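Local structure of glucanase (Clostridium thermocellum, 5GXX) at residues 504-509 with 550-555; 458-463 with 555-560; 481-486 with 532-537; 448-453 with 468-473. The protein probably hydrolyses internal beta-1,4-glucosidic bonds of cellulose, as a family 9 endoglucanase of the cellulosome that carries a cellulose-binding module. The protein carries 1 engineered substitution. All blocks are in the same frame, centred on the assembly; numbering follows the deposited sequence.

How the interactions relate
All four contacts are antiparallel strand pairings in the beta sandwich of the cellulose-binding module. Interactions 1, 2 and 4 belong to one sheet: 1 and 2 meet on strand 549-557 and share Arg555, while 2 and 4 use the two ends of strand 460-469. Interaction 3 lies in the opposing sheet and is the buried one, held by tyrosine and isoleucine packing with a bridging water; Tyr483, Tyr485 and Tyr534 reach from it toward the other three. The rest, only partly buried, carry more polar side-chain contacts. Interactions 2 and 4 each combine an arginine, a phenylalanine and a glutamate, whereas interaction 1, kinked by a bulge, is tied to the second subunit by a disulfide and hydrogen bonds.

Interaction 1 of 4, residues 504-509 with 550-555; sequences VTIGYC and AELQFR
Tyr508 swings CG anti to the backbone N (chi1 170°) while Gln553 keeps its CG beside the backbone N (chi1 -71°), so that the phenol ring and the extended amide side chain cross at a slant on one face of an antiparallel pair, their planes 47° apart, about halfway between parallel and perpendicular. The pairing is interrupted by a classic beta bulge, in which Gly507 and Tyr508 both face Gln553. Gly507 N donates to Gln553 O at 2.9 Å, and Gln553 N bonds to Tyr508 O. On the far side of the bulge Arg555 N meets Thr505 O at 2.8 Å. Gln553 CD rests 3.7 Å from Tyr508 CB, and the amide is fixed in rotation by a bond of 2.9 Å from Gln553 NE2 to Glu551 OE2, which lies in the amide plane. Glu551 in turn brings CG to the edge of the Tyr508 ring, 3.7 Å from CE2 of that ring. Thr505 OG1 sits 3.4 Å from Arg555 CB and is hydrogen-bonded to Asp514 of the second subunit, while the guanidinium of Arg555 turns to Glu462. Ile506 and Leu552 point to the other face, against Ile517 of the opposing sheet in this cellulose-binding module. Cys509 SG forms a disulfide with Cys509 of the second subunit, and Cys509 CB packs 3.5 Å from Leu552 CD1.

Interaction 2 of 4, residues 458-463 with 555-560; sequences DHFTEI and RIAAPQ
The guanidinium of Arg555 lies flat on the Phe460 ring, planes 11° apart and centres 4.0 Å from each other, in a stacked cation-pi contact on the antiparallel pair of strands 460-469 and 549-557. A bend at chi3 of Arg555 (-64°) folds the head group back over the ring, with CD of Arg555 also above that face. In the guanidinium plane a single oxygen takes both donors: Arg555 NE and Arg555 NH2 each lie 2.9 Å from Glu462 OE1. They come from one face of the carboxylate, tilted out of its plane, NH2 on the syn side and NE on the anti side. Glu462 OE2 is held by Asn454. This is the dense part of the contact. Beneath it Ile556 N bonds to Thr461 O at 3.0 Å, and on the reverse face Thr461 and Ile556 pack on Tyr485 of the opposing sheet of the cellulose-binding module's beta sandwich.

Toward the strand ends the pairing gives way to loop near the surface. Ala558 N reaches His459 O in a bent bond (133°), and His459 ND1 donates to Ala558 O at 3.0 Å, close to the ring plane. Phe460 CD2 touches one face of this imidazole; Gln560 CA makes a CH-pi contact with the opposite face. The paired bonds and the ring face probably restrict rotation of the guanidinium, whose charge would favour the ionised form of Glu462.

Interaction 3 of 4, residues 481-486 with 532-537; sequences LSYNYY and ISYIDG
Backbone hydrogen bonds between Tyr483 and Ile532 set the frame of this antiparallel pair: Ile532 N donates to Tyr483 O at 2.8 Å, and Tyr483 N to Ile532 O at 2.9 Å. One pair on, Ser482 and Ser533 occupy a non-hydrogen-bonded position, and Tyr534 N then reaches Leu481 O before the chain of 532-537 leaves the sheet in a turn.

Apolar packing is concentrated on the face that carries Tyr483, Ile532 and Tyr534. CG of Tyr483 stands between its backbone N and carbonyl carbon (chi1 62°), a position that tips the ring over the neighbouring strand. Ile532 CB therefore presses on one face of the ring, offset toward CZ and 3.8 Å from the centroid of Tyr483 in a CH-pi contact, while the two branches straddle the hydroxyl end: Ile532 CG1 lies 3.6 Å from Tyr483 CE1, and Ile532 CG2 is over CZ. The ring of Tyr534 is only grazed, at its edge, by Tyr483 CE2. On the reverse face Ser482 CB packs against Ser533 OG.

Polar side-chain contacts come in two places. Between the phenols a single water is held 2.7 Å from Tyr483 OH and 2.8 Å from Tyr534 OH, so the two buried hydroxyls share a partner. On the reverse face Ser482 OG is hydrogen-bonded to Lys531.

Within the sandwich of the cellulose-binding module, strand 481-488 runs between 527-534 and 588-590. Strand 515-524 continues the sheet beyond 527-534, and Tyr483 and Tyr534 reach across to Ala465 and Leu467 of strand 460-469 in the facing sheet.

Interaction 4 of 4, residues 448-453 with 468-473; sequences FVEAAI and NNRSSW
Asn468 CB sits over the centre of one face of the Phe448 ring, with the Asn468 amide stacked against the ring at 11° between planes; CG of Glu450 lies at the ring edge. At chi1 56° Phe448 CG sits between its backbone N and carbonyl carbon, which swings the ring over Asn468. Phe448 offers CZ to a face of the Arg470 guanidinium, 3.4 Å from Arg470 NE, with the two planes steeply inclined. Asn468 OD1 occupies the guanidinium edge and takes two bonds side-on, from Arg470 NE at 2.8 Å and from Arg470 NH2 at 2.9 Å, both from the same face of the amide.

Glu450 closes this polar cluster. Its carboxylate stands nearly upright to the amide and to the guanidinium, 85° from each. Asn468 ND2 donates to Glu450 OE1 at 3.0 Å, from above the carboxylate plane, and Arg470 NH2 forms a salt bridge of 3.0 Å with Glu450 OE2. ND2 of Asn468 is also bonded to Leu466 O, so both ends of the amide are engaged and its orientation is fixed. The backbone pairing is short: Asn468 N meets Phe448 O at 2.8 Å, while the return bond from Phe448 N is weak. Asn469 OD1 accepts from Ser471 N in an Asx turn where the chain leaves the strand.

The contact marks the open end of the hairpin of strands 447-456 and 460-469 in the cellulose-binding module. Strand 581-583 flanks 447-456 on its other side and gives Lys582 a cation-pi contact with Phe448; hydrogen bonds of Arg470 O with Arg381 and Ser472 OG with His382 tie 470-473 to the family 9 region.

Interaction 1 of 4, residues 504-509 with 550-555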
# COMPACT_ATOMS: atom_id res chain seq x y z
N VAL A 504 9.28 10.31 -25.54
CA VAL A 504 9.03 10.52 -24.11
C VAL A 504 7.92 9.59 -23.65
O VAL A 504 6.83 9.57 -24.24
CB VAL A 504 8.63 11.98 -23.82
CG1 VAL A 504 8.52 12.25 -22.31
CG2 VAL A 504 9.61 12.96 -24.46
N THR A 505 8.19 8.83 -22.60
CA THR A 505 7.18 7.96 -22.03
C THR A 505 7.21 8.12 -20.51
O THR A 505 8.11 8.77 -19.95
CB THR A 505 7.42 6.48 -22.38
OG1 THR A 505 8.71 6.09 -21.91
CG2 THR A 505 7.33 6.24 -23.89
N ILE A 506 6.21 7.53 -19.86
CA ILE A 506 6.06 7.65 -18.41
C ILE A 506 6.05 6.24 -17.83
O ILE A 506 5.35 5.37 -18.35
CB ILE A 506 4.76 8.41 -18.06
CG1 ILE A 506 4.89 9.88 -18.46
CG2 ILE A 506 4.44 8.37 -16.57
CD1 ILE A 506 3.60 10.68 -18.34
N GLY A 507 6.82 6.05 -16.77
CA GLY A 507 6.90 4.77 -16.08
C GLY A 507 6.17 4.73 -14.76
O GLY A 507 5.96 3.65 -14.22
N TYR A 508 5.84 5.91 -14.21
CA TYR A 508 5.01 6.02 -13.00
C TYR A 508 4.58 7.47 -12.85
O TYR A 508 5.36 8.39 -13.09
CB TYR A 508 5.75 5.61 -11.72
CG TYR A 508 5.03 5.93 -10.41
CD1 TYR A 508 3.85 5.29 -10.05
CD2 TYR A 508 5.57 6.86 -9.53
CE1 TYR A 508 3.20 5.59 -8.85
CE2 TYR A 508 4.94 7.17 -8.33
CZ TYR A 508 3.76 6.52 -7.99
OH TYR A 508 3.14 6.80 -6.81
N CYS A 509 3.32 7.67 -12.47
CA CYS A 509 2.90 9.02 -12.12
C CYS A 509 1.94 8.93 -10.94
O CYS A 509 0.97 8.18 -10.96
CB CYS A 509 2.38 9.82 -13.30
SG CYS A 509 0.72 9.48 -13.86
N ALA A 550 5.23 15.62 -5.53
CA ALA A 550 4.67 14.74 -6.54
C ALA A 550 5.76 14.00 -7.31
O ALA A 550 6.70 14.62 -7.83
CB ALA A 550 3.78 15.54 -7.47
N GLU A 551 5.64 12.67 -7.37
CA GLU A 551 6.60 11.80 -8.05
C GLU A 551 6.17 11.49 -9.47
O GLU A 551 5.01 11.14 -9.71
CB GLU A 551 6.83 10.51 -7.27
CG GLU A 551 7.80 9.55 -7.97
CD GLU A 551 8.15 8.33 -7.14
OE1 GLU A 551 7.95 8.34 -5.90
OE2 GLU A 551 8.64 7.34 -7.73
N LEU A 552 7.11 11.68 -10.40
CA LEU A 552 6.95 11.25 -11.79
C LEU A 552 8.21 10.48 -12.20
O LEU A 552 9.32 10.87 -11.84
CB LEU A 552 6.78 12.49 -12.68
CG LEU A 552 6.56 12.25 -14.18
CD1 LEU A 552 5.23 11.58 -14.44
CD2 LEU A 552 6.60 13.58 -14.92
N GLN A 553 8.03 9.40 -12.96
CA GLN A 553 9.16 8.71 -13.59
C GLN A 553 8.95 8.88 -15.08
O GLN A 553 7.95 8.43 -15.63
CB GLN A 553 9.23 7.24 -13.20
CG GLN A 553 9.67 7.03 -11.75
CD GLN A 553 9.38 5.64 -11.22
OE1 GLN A 553 9.42 4.66 -11.96
NE2 GLN A 553 9.10 5.55 -9.92
N PHE A 554 9.89 9.56 -15.73
CA PHE A 554 9.77 9.75 -17.17
C PHE A 554 11.01 9.22 -17.87
O PHE A 554 12.10 9.21 -17.30
CB PHE A 554 9.48 11.21 -17.53
CG PHE A 554 10.52 12.20 -17.06
CD1 PHE A 554 11.61 12.51 -17.86
CD2 PHE A 554 10.37 12.85 -15.85
CE1 PHE A 554 12.55 13.44 -17.45
CE2 PHE A 554 11.32 13.78 -15.42
CZ PHE A 554 12.40 14.08 -16.22
N ARG A 555 10.79 8.75 -19.09
CA ARG A 555 11.87 8.21 -19.92
C ARG A 555 11.95 9.01 -21.22
O ARG A 555 10.91 9.29 -21.84
CB ARG A 555 11.58 6.73 -20.21
CG ARG A 555 12.65 6.03 -21.03
CD ARG A 555 12.28 4.57 -21.36
NE ARG A 555 12.18 3.77 -20.15
CZ ARG A 555 12.16 2.44 -20.12
NH1 ARG A 555 12.26 1.74 -21.24
NH2 ARG A 555 12.07 1.81 -18.96
O HOH W 1 10.69 6.60 -23.80
O HOH W 2 8.14 2.22 -12.14

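Interaction 2 of 4, residues 458-463 with 555-560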
# COMPACT_ATOMS: atom_id res chain seq x y z
N ASP A 458 21.93 2.41 -23.07
CA ASP A 458 22.61 3.00 -24.22
C ASP A 458 21.66 3.72 -25.18
O ASP A 458 22.10 4.41 -26.10
CB ASP A 458 23.59 2.06 -24.93
CG ASP A 458 23.00 0.70 -25.23
OD1 ASP A 458 21.76 0.58 -25.33
OD2 ASP A 458 23.80 -0.25 -25.40
N HIS A 459 20.35 3.61 -24.96
CA HIS A 459 19.43 4.38 -25.79
C HIS A 459 18.39 5.23 -25.06
O HIS A 459 17.57 5.84 -25.72
CB HIS A 459 18.76 3.51 -26.85
CG HIS A 459 17.78 2.53 -26.29
ND1 HIS A 459 16.42 2.72 -26.37
CD2 HIS A 459 17.95 1.34 -25.66
CE1 HIS A 459 15.79 1.70 -25.82
NE2 HIS A 459 16.70 0.85 -25.38
N PHE A 460 18.42 5.29 -23.73
CA PHE A 460 17.52 6.18 -22.99
C PHE A 460 18.05 6.64 -21.63
O PHE A 460 18.95 6.02 -21.04
CB PHE A 460 16.14 5.55 -22.82
CG PHE A 460 16.09 4.36 -21.90
CD1 PHE A 460 16.18 4.52 -20.52
CD2 PHE A 460 15.89 3.08 -22.42
CE1 PHE A 460 16.13 3.43 -19.68
CE2 PHE A 460 15.82 1.97 -21.57
CZ PHE A 460 15.94 2.15 -20.21
N THR A 461 17.48 7.75 -21.15
CA THR A 461 17.61 8.18 -19.76
C THR A 461 16.24 8.09 -19.10
O THR A 461 15.27 8.56 -19.68
CB THR A 461 18.08 9.65 -19.70
OG1 THR A 461 19.43 9.74 -20.17
CG2 THR A 461 18.04 10.19 -18.27
N GLU A 462 16.16 7.51 -17.90
CA GLU A 462 14.90 7.51 -17.18
C GLU A 462 15.13 8.18 -15.83
O GLU A 462 16.03 7.80 -15.08
CB GLU A 462 14.38 6.08 -16.98
CG GLU A 462 13.01 6.03 -16.35
CD GLU A 462 12.48 4.62 -16.29
OE1 GLU A 462 11.89 4.15 -17.29
OE2 GLU A 462 12.68 3.98 -15.23
N ILE A 463 14.29 9.17 -15.55
CA ILE A 463 14.44 10.02 -14.37
C ILE A 463 13.28 9.77 -13.40
O ILE A 463 12.13 9.68 -13.82
CB ILE A 463 14.42 11.52 -14.78
CG1 ILE A 463 15.57 11.89 -15.73
CG2 ILE A 463 14.47 12.43 -13.55
CD1 ILE A 463 16.94 11.58 -15.20
N ARG A 555 10.79 8.75 -19.09
CA ARG A 555 11.87 8.21 -19.92
C ARG A 555 11.95 9.01 -21.22
O ARG A 555 10.91 9.29 -21.84
CB ARG A 555 11.58 6.73 -20.21
CG ARG A 555 12.65 6.03 -21.03
CD ARG A 555 12.28 4.57 -21.36
NE ARG A 555 12.18 3.77 -20.15
CZ ARG A 555 12.16 2.44 -20.12
NH1 ARG A 555 12.26 1.74 -21.24
NH2 ARG A 555 12.07 1.81 -18.96
N ILE A 556 13.17 9.36 -21.61
CA ILE A 556 13.44 10.01 -22.89
C ILE A 556 14.35 9.05 -23.65
O ILE A 556 15.44 8.74 -23.18
CB ILE A 556 14.08 11.39 -22.66
CG1 ILE A 556 13.19 12.25 -21.74
CG2 ILE A 556 14.36 12.10 -23.99
CD1 ILE A 556 13.92 13.36 -21.00
N ALA A 557 13.89 8.55 -24.79
CA ALA A 557 14.53 7.40 -25.43
C ALA A 557 14.77 7.60 -26.92
O ALA A 557 13.87 8.01 -27.65
CB ALA A 557 13.71 6.13 -25.22
N ALA A 558 16.00 7.34 -27.34
CA ALA A 558 16.31 7.11 -28.75
C ALA A 558 15.86 5.70 -29.09
O ALA A 558 15.58 4.90 -28.19
CB ALA A 558 17.79 7.26 -28.96
N PRO A 559 15.78 5.37 -30.40
CA PRO A 559 15.29 4.05 -30.78
C PRO A 559 16.10 2.90 -30.18
O PRO A 559 17.32 3.02 -30.04
CB PRO A 559 15.39 4.08 -32.31
CG PRO A 559 15.20 5.52 -32.64
CD PRO A 559 15.94 6.25 -31.57
N GLN A 560 15.42 1.83 -29.78
CA GLN A 560 16.11 0.64 -29.29
C GLN A 560 17.08 0.16 -30.37
O GLN A 560 16.73 0.12 -31.55
CB GLN A 560 15.09 -0.44 -28.96
CG GLN A 560 15.66 -1.67 -28.29
CD GLN A 560 14.79 -2.87 -28.53
OE1 GLN A 560 13.56 -2.76 -28.54
NE2 GLN A 560 15.40 -4.03 -28.75

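Interaction 3 of 4, residues 481-486 with 532-537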
# COMPACT_ATOMS: atom_id res chain seq x y z
N LEU A 481 2.56 25.23 -11.12
CA LEU A 481 3.91 24.73 -10.91
C LEU A 481 4.37 23.95 -12.13
O LEU A 481 3.60 23.17 -12.70
CB LEU A 481 3.97 23.80 -9.70
CG LEU A 481 4.07 24.48 -8.33
CD1 LEU A 481 4.05 23.38 -7.28
CD2 LEU A 481 5.30 25.37 -8.21
N SER A 482 5.64 24.13 -12.50
CA SER A 482 6.27 23.30 -13.53
C SER A 482 7.77 23.21 -13.29
O SER A 482 8.35 23.98 -12.52
CB SER A 482 6.00 23.81 -14.95
OG SER A 482 6.63 25.06 -15.19
N TYR A 483 8.39 22.23 -13.93
CA TYR A 483 9.83 22.19 -13.95
C TYR A 483 10.32 21.71 -15.31
O TYR A 483 9.57 21.06 -16.06
CB TYR A 483 10.40 21.34 -12.81
CG TYR A 483 10.02 19.87 -12.82
CD1 TYR A 483 10.73 18.97 -13.61
CD2 TYR A 483 8.98 19.39 -12.04
CE1 TYR A 483 10.42 17.63 -13.61
CE2 TYR A 483 8.67 18.03 -12.02
CZ TYR A 483 9.39 17.16 -12.82
OH TYR A 483 9.08 15.82 -12.83
N ASN A 484 11.57 22.03 -15.63
CA ASN A 484 12.13 21.68 -16.93
C ASN A 484 13.30 20.71 -16.83
O ASN A 484 14.11 20.79 -15.89
CB ASN A 484 12.59 22.96 -17.65
CG ASN A 484 11.45 23.91 -17.98
OD1 ASN A 484 10.27 23.56 -17.93
ND2 ASN A 484 11.81 25.13 -18.36
N TYR A 485 13.38 19.79 -17.80
CA TYR A 485 14.51 18.88 -17.93
C TYR A 485 15.21 19.18 -19.26
O TYR A 485 14.64 18.97 -20.33
CB TYR A 485 14.06 17.40 -17.90
CG TYR A 485 15.24 16.45 -17.91
CD1 TYR A 485 15.78 15.99 -19.12
CD2 TYR A 485 15.82 16.01 -16.72
CE1 TYR A 485 16.89 15.14 -19.13
CE2 TYR A 485 16.91 15.15 -16.72
CZ TYR A 485 17.44 14.72 -17.93
OH TYR A 485 18.52 13.88 -17.86
N TYR A 486 16.44 19.69 -19.18
CA TYR A 486 17.19 20.15 -20.35
C TYR A 486 18.22 19.14 -20.83
O TYR A 486 18.95 18.54 -20.03
CB TYR A 486 17.94 21.45 -20.03
CG TYR A 486 17.08 22.62 -19.62
CD1 TYR A 486 16.52 23.47 -20.57
CD2 TYR A 486 16.87 22.90 -18.28
CE1 TYR A 486 15.75 24.56 -20.20
CE2 TYR A 486 16.10 23.99 -17.90
CZ TYR A 486 15.54 24.81 -18.87
OH TYR A 486 14.78 25.89 -18.48
N ILE A 532 7.50 19.63 -17.36
CA ILE A 532 6.54 18.83 -16.60
C ILE A 532 5.68 19.84 -15.84
O ILE A 532 6.22 20.60 -15.04
CB ILE A 532 7.27 17.89 -15.60
CG1 ILE A 532 8.09 16.77 -16.28
CG2 ILE A 532 6.28 17.23 -14.67
CD1 ILE A 532 9.23 17.22 -17.17
N SER A 533 4.38 19.88 -16.12
CA SER A 533 3.46 20.85 -15.51
C SER A 533 2.40 20.16 -14.66
O SER A 533 1.76 19.21 -15.12
CB SER A 533 2.74 21.67 -16.59
OG SER A 533 3.68 22.43 -17.34
N TYR A 534 2.18 20.63 -13.44
CA TYR A 534 1.09 20.14 -12.60
C TYR A 534 -0.01 21.16 -12.69
O TYR A 534 0.18 22.32 -12.33
CB TYR A 534 1.53 19.91 -11.15
CG TYR A 534 2.40 18.69 -11.08
CD1 TYR A 534 1.83 17.42 -10.97
CD2 TYR A 534 3.78 18.78 -11.19
CE1 TYR A 534 2.63 16.28 -10.93
CE2 TYR A 534 4.59 17.65 -11.16
CZ TYR A 534 4.00 16.41 -11.04
OH TYR A 534 4.80 15.28 -10.99
N ILE A 535 -1.15 20.71 -13.21
CA ILE A 535 -2.23 21.62 -13.58
C ILE A 535 -2.85 22.23 -12.33
O ILE A 535 -3.14 23.43 -12.30
CB ILE A 535 -3.29 20.90 -14.42
CG1 ILE A 535 -2.73 20.41 -15.77
CG2 ILE A 535 -4.54 21.76 -14.58
CD1 ILE A 535 -1.99 21.44 -16.61
N ASP A 536 -3.01 21.42 -11.29
CA ASP A 536 -3.35 21.98 -9.99
C ASP A 536 -2.24 21.74 -8.99
O ASP A 536 -2.33 20.86 -8.12
CB ASP A 536 -4.69 21.45 -9.47
CG ASP A 536 -5.13 22.13 -8.18
OD1 ASP A 536 -4.45 23.08 -7.71
OD2 ASP A 536 -6.14 21.67 -7.61
N GLY A 537 -1.20 22.55 -9.10
CA GLY A 537 -0.07 22.40 -8.21
C GLY A 537 -0.38 22.62 -6.74
O GLY A 537 0.47 22.32 -5.92
O HOH W 3 7.56 15.28 -10.64

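Interaction 4 of 4, residues 448-453 with 468-473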
# COMPACT_ATOMS: atom_id res chain seq x y z
N PHE A 448 11.35 22.91 -5.04
CA PHE A 448 12.52 22.38 -5.72
C PHE A 448 12.25 20.95 -6.17
O PHE A 448 11.37 20.28 -5.63
CB PHE A 448 13.74 22.41 -4.78
CG PHE A 448 13.52 21.69 -3.48
CD1 PHE A 448 13.86 20.34 -3.37
CD2 PHE A 448 13.03 22.36 -2.37
CE1 PHE A 448 13.67 19.66 -2.17
CE2 PHE A 448 12.84 21.69 -1.18
CZ PHE A 448 13.17 20.34 -1.08
N VAL A 449 13.02 20.49 -7.15
CA VAL A 449 13.01 19.08 -7.54
C VAL A 449 14.11 18.27 -6.85
O VAL A 449 15.26 18.73 -6.77
CB VAL A 449 13.17 18.94 -9.05
CG1 VAL A 449 13.32 17.48 -9.44
CG2 VAL A 449 12.01 19.60 -9.76
N GLU A 450 13.75 17.08 -6.40
CA GLU A 450 14.71 16.05 -6.06
C GLU A 450 14.65 15.04 -7.21
O GLU A 450 13.56 14.64 -7.61
CB GLU A 450 14.33 15.33 -4.76
CG GLU A 450 14.23 16.24 -3.54
CD GLU A 450 13.66 15.53 -2.33
OE1 GLU A 450 12.47 15.13 -2.36
OE2 GLU A 450 14.41 15.37 -1.34
N ALA A 451 15.80 14.64 -7.73
CA ALA A 451 15.84 13.72 -8.86
C ALA A 451 16.90 12.64 -8.71
O ALA A 451 17.83 12.79 -7.93
CB ALA A 451 16.05 14.48 -10.16
N ALA A 452 16.72 11.54 -9.44
CA ALA A 452 17.67 10.44 -9.47
C ALA A 452 17.59 9.81 -10.85
O ALA A 452 16.55 9.88 -11.54
CB ALA A 452 17.36 9.40 -8.40
N ILE A 453 18.71 9.23 -11.27
CA ILE A 453 18.71 8.37 -12.44
C ILE A 453 17.98 7.09 -12.05
O ILE A 453 18.43 6.34 -11.17
CB ILE A 453 20.13 8.07 -12.92
CG1 ILE A 453 20.84 9.37 -13.29
CG2 ILE A 453 20.08 7.10 -14.10
CD1 ILE A 453 22.35 9.30 -13.18
N ASN A 468 8.80 19.23 -5.05
CA ASN A 468 8.58 19.48 -3.62
C ASN A 468 7.93 20.84 -3.34
O ASN A 468 8.33 21.85 -3.89
CB ASN A 468 9.91 19.45 -2.86
CG ASN A 468 10.41 18.04 -2.58
OD1 ASN A 468 10.44 17.61 -1.43
ND2 ASN A 468 10.85 17.34 -3.61
N ASN A 469 6.96 20.84 -2.42
CA ASN A 469 6.53 22.05 -1.72
C ASN A 469 6.78 21.91 -0.22
O ASN A 469 5.96 21.33 0.50
CB ASN A 469 5.05 22.34 -1.97
CG ASN A 469 4.55 23.60 -1.26
OD1 ASN A 469 5.28 24.21 -0.48
ND2 ASN A 469 3.29 23.96 -1.50
N ARG A 470 7.91 22.45 0.21
CA ARG A 470 8.26 22.53 1.63
C ARG A 470 8.29 24.00 2.04
O ARG A 470 9.14 24.44 2.83
CB ARG A 470 9.59 21.83 1.93
CG ARG A 470 9.70 20.42 1.35
CD ARG A 470 10.96 19.76 1.86
NE ARG A 470 11.23 18.54 1.09
CZ ARG A 470 12.28 17.74 1.25
NH1 ARG A 470 13.17 17.96 2.21
NH2 ARG A 470 12.41 16.68 0.46
N SER A 471 7.35 24.76 1.49
CA SER A 471 7.28 26.20 1.81
C SER A 471 7.06 26.49 3.29
O SER A 471 6.47 25.68 4.01
CB SER A 471 6.22 26.90 0.96
OG SER A 471 4.92 26.35 1.19
N SER A 472 7.53 27.65 3.74
CA SER A 472 7.47 28.01 5.16
C SER A 472 7.57 29.52 5.41
O SER A 472 7.32 29.94 6.54
CB SER A 472 8.53 27.25 5.97
OG SER A 472 8.05 26.96 7.27
N TRP A 473 7.90 30.32 4.39
CA TRP A 473 8.06 31.77 4.59
C TRP A 473 7.14 32.61 3.70
O TRP A 473 7.61 33.34 2.83
CB TRP A 473 9.51 32.21 4.36
CG TRP A 473 10.44 31.78 5.42
CD1 TRP A 473 10.79 32.47 6.54
CD2 TRP A 473 11.16 30.54 5.47
NE1 TRP A 473 11.69 31.75 7.28
CE2 TRP A 473 11.93 30.56 6.66
CE3 TRP A 473 11.23 29.42 4.63
CZ2 TRP A 473 12.75 29.50 7.02
CZ3 TRP A 473 12.06 28.37 4.99
CH2 TRP A 473 12.81 28.42 6.18